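Local coordinates for Aac(6')-Ih protein (Acinetobacter baumannii, PDB 4E8O) that acetylates aminoglycoside antibiotics at the 6'-amino group, probably with acetyl coenzyme A as donor, and so contributes to antibiotic resistance, at residues 91-96 with 130-135. Numbering follows the deposited sequence.
Sequences TQTSPV and CTEFAS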
ATOM      1  N   THR B  91      -5.458   2.151   7.934  1.00 25.17           N
ATOM      2  CA  THR B  91      -6.425   1.131   8.344  1.00 26.56           C
ATOM      3  C   THR B  91      -5.994   0.423   9.633  1.00 29.15           C
ATOM      4  O   THR B  91      -4.829   0.501  10.028  1.00 29.10           O
ATOM      5  CB  THR B  91      -6.659   0.098   7.211  1.00 26.24           C
ATOM      6  OG1 THR B  91      -5.434  -0.584   6.909  1.00 25.80           O
ATOM      7  CG2 THR B  91      -7.159   0.794   5.955  1.00 25.37           C
ATOM      8  N   GLN B  92      -6.938  -0.255  10.286  1.00 32.00           N
ATOM      9  CA  GLN B  92      -6.664  -0.971  11.533  1.00 35.11           C
ATOM     10  C   GLN B  92      -7.166  -2.404  11.463  1.00 33.81           C
ATOM     11  O   GLN B  92      -7.126  -3.138  12.451  1.00 35.72           O
ATOM     12  CB  GLN B  92      -7.320  -0.265  12.726  1.00 40.05           C
ATOM     13  CG  GLN B  92      -6.471   0.831  13.358  1.00 43.90           C
ATOM     14  CD  GLN B  92      -7.157   2.179  13.342  1.00 46.93           C
ATOM     15  OE1 GLN B  92      -6.607   3.161  12.840  1.00 46.93           O
ATOM     16  NE2 GLN B  92      -8.365   2.238  13.895  1.00 49.41           N
ATOM     17  N   THR B  93      -7.657  -2.794  10.291  1.00 30.27           N
ATOM     18  CA  THR B  93      -8.160  -4.145  10.080  1.00 29.76           C
ATOM     19  C   THR B  93      -7.593  -4.698   8.786  1.00 28.50           C
ATOM     20  O   THR B  93      -7.006  -3.961   7.987  1.00 27.21           O
ATOM     21  CB  THR B  93      -9.703  -4.183   9.996  1.00 30.41           C
ATOM     22  OG1 THR B  93     -10.138  -3.479   8.828  1.00 29.19           O
ATOM     23  CG2 THR B  93     -10.329  -3.548  11.231  1.00 31.67           C
ATOM     24  N   SER B  94      -7.769  -5.997   8.585  1.00 30.02           N
ATOM     25  CA  SER B  94      -7.369  -6.648   7.347  1.00 30.87           C
ATOM     26  C   SER B  94      -8.178  -7.928   7.237  1.00 31.22           C
ATOM     27  O   SER B  94      -8.326  -8.640   8.228  1.00 31.63           O
ATOM     28  CB  SER B  94      -5.870  -6.958   7.356  1.00 32.94           C
ATOM     29  OG  SER B  94      -5.489  -7.662   6.186  1.00 34.29           O
ATOM     30  N   PRO B  95      -8.720  -8.221   6.040  1.00 30.70           N
ATOM     31  CA  PRO B  95      -8.562  -7.433   4.810  1.00 29.06           C
ATOM     32  C   PRO B  95      -9.398  -6.153   4.796  1.00 27.87           C
ATOM     33  O   PRO B  95     -10.217  -5.947   5.695  1.00 29.92           O
ATOM     34  CB  PRO B  95      -9.059  -8.392   3.720  1.00 29.77           C
ATOM     35  CG  PRO B  95     -10.064  -9.254   4.415  1.00 32.20           C
ATOM     36  CD  PRO B  95      -9.563  -9.416   5.830  1.00 32.51           C
ATOM     37  N   VAL B  96      -9.164  -5.297   3.802  1.00 25.37           N
ATOM     38  CA  VAL B  96      -9.949  -4.080   3.607  1.00 24.54           C
ATOM     39  C   VAL B  96     -10.302  -3.940   2.129  1.00 23.99           C
ATOM     40  O   VAL B  96      -9.590  -4.457   1.266  1.00 23.91           O
ATOM     41  CB  VAL B  96      -9.170  -2.808   4.039  1.00 23.21           C
ATOM     42  CG1 VAL B  96      -8.828  -2.848   5.516  1.00 23.81           C
ATOM     43  CG2 VAL B  96      -7.900  -2.640   3.203  1.00 21.70           C
ATOM     44  N   CYS B 130     -14.989  -7.461   5.278  1.00 36.99           N
ATOM     45  CA  CYS B 130     -14.315  -6.179   5.443  1.00 33.60           C
ATOM     46  C   CYS B 130     -15.206  -5.215   6.223  1.00 33.63           C
ATOM     47  O   CYS B 130     -16.433  -5.236   6.091  1.00 35.10           O
ATOM     48  CB  CYS B 130     -14.003  -5.560   4.081  1.00 30.99           C
ATOM     49  SG  CYS B 130     -12.830  -6.475   3.071  1.00 28.66           S
ATOM     50  N   THR B 131     -14.581  -4.364   7.031  1.00 31.43           N
ATOM     51  CA  THR B 131     -15.296  -3.323   7.762  1.00 30.92           C
ATOM     52  C   THR B 131     -14.715  -1.957   7.422  1.00 30.27           C
ATOM     53  O   THR B 131     -15.222  -0.925   7.874  1.00 32.59           O
ATOM     54  CB  THR B 131     -15.198  -3.527   9.276  1.00 32.43           C
ATOM     55  OG1 THR B 131     -13.830  -3.401   9.683  1.00 31.02           O
ATOM     56  CG2 THR B 131     -15.717  -4.903   9.663  1.00 34.98           C
ATOM     57  N   GLU B 132     -13.639  -1.952   6.640  1.00 26.45           N
ATOM     58  CA  GLU B 132     -13.013  -0.706   6.218  1.00 25.01           C
ATOM     59  C   GLU B 132     -12.882  -0.637   4.695  1.00 23.22           C
ATOM     60  O   GLU B 132     -12.652  -1.655   4.032  1.00 22.43           O
ATOM     61  CB  GLU B 132     -11.647  -0.520   6.899  1.00 24.60           C
ATOM     62  CG  GLU B 132     -11.735  -0.170   8.385  1.00 27.38           C
ATOM     63  CD  GLU B 132     -10.376   0.029   9.024  1.00 29.21           C
ATOM     64  OE1 GLU B 132      -9.440  -0.716   8.669  1.00 29.31           O
ATOM     65  OE2 GLU B 132     -10.238   0.925   9.886  1.00 30.39           O
ATOM     66  N   PHE B 133     -13.034   0.574   4.160  1.00 22.48           N
ATOM     67  CA  PHE B 133     -12.982   0.847   2.727  1.00 21.20           C
ATOM     68  C   PHE B 133     -12.006   2.010   2.584  1.00 20.85           C
ATOM     69  O   PHE B 133     -12.297   3.131   3.013  1.00 21.41           O
ATOM     70  CB  PHE B 133     -14.378   1.249   2.232  1.00 21.61           C
ATOM     71  CG  PHE B 133     -14.506   1.375   0.729  1.00 21.25           C
ATOM     72  CD1 PHE B 133     -13.445   1.093  -0.115  1.00 20.40           C
ATOM     73  CD2 PHE B 133     -15.707   1.786   0.166  1.00 22.19           C
ATOM     74  CE1 PHE B 133     -13.576   1.220  -1.489  1.00 20.79           C
ATOM     75  CE2 PHE B 133     -15.849   1.912  -1.207  1.00 21.53           C
ATOM     76  CZ  PHE B 133     -14.780   1.631  -2.037  1.00 21.17           C
ATOM     77  N   ALA B 134     -10.842   1.735   2.005  1.00 19.84           N
ATOM     78  CA  ALA B 134      -9.783   2.733   1.903  1.00 18.93           C
ATOM     79  C   ALA B 134      -9.567   3.143   0.456  1.00 18.10           C
ATOM     80  O   ALA B 134     -10.078   2.506  -0.464  1.00 18.80           O
ATOM     81  CB  ALA B 134      -8.486   2.203   2.498  1.00 18.12           C
ATOM     82  N   SER B 135      -8.801   4.211   0.265  1.00 18.78           N
ATOM     83  CA  SER B 135      -8.499   4.734  -1.062  1.00 20.28           C
ATOM     84  C   SER B 135      -7.290   5.635  -0.901  1.00 21.43           C
ATOM     85  O   SER B 135      -6.811   5.837   0.221  1.00 20.84           O
ATOM     86  CB  SER B 135      -9.687   5.523  -1.607  1.00 21.92           C
ATOM     87  OG  SER B 135      -9.457   5.983  -2.932  1.00 22.64           O
TER
HETATM   88  O   HOH W   1     -11.681  -4.088   6.982  1.00 27.12           O
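V96 and C130 have the closest CA atoms across the contact, 5.2 Å apart, where strand 96-104 begins and the chain enters strand 132-138. From there 91-95, an irregular loop with a cis peptide bond before P95, bows out beside the second segment, while E132 and A134 exchange backbone hydrogen bonds with A97. The side chain of E132 bridges the gap to the loop. Its CG lies beside the backbone N (chi1 -73°) and the chain runs extended beyond it, carrying the carboxylate to the backbone of Q92 and T93. OE1 receives Q92 N through its syn lone pair, at 3.0 Å and nearly straight (160°), and T93 N more weakly at 3.2 Å. The hydroxyl of T93 also stands near, OG1 to OE1 2.9 Å, although its single proton has another possible acceptor; the same OG1 is hydrogen-bonded to a water. That water donates to P95 O (2.7 Å) and accepts from T131 N (2.9 Å), linking the carbonyl of P95 to the residue just ahead of strand 132-138. Apolar groups pack around the polar core: V96 CG1 rests 3.9 Å from E132 CB, and the methyl CG2 of T91 meets the CB of A134, while T91 OG1 turns to V88 O. At the other end C130 SG sits by the P95-V96 backbone and reaches the proline ring at P95 CG, 4.1 Å away. OE2 of E132 makes a long, weak ion pair with K163 of the second subunit, whose strand continues the sheet antiparallel to 132-135. The contact thus fixes the loop leading into strand 96-104 against the start of its parallel neighbour 132-138, the two strands joined through helix 113-127 in a beta-alpha-beta crossover of the GNAT acetyltransferase fold.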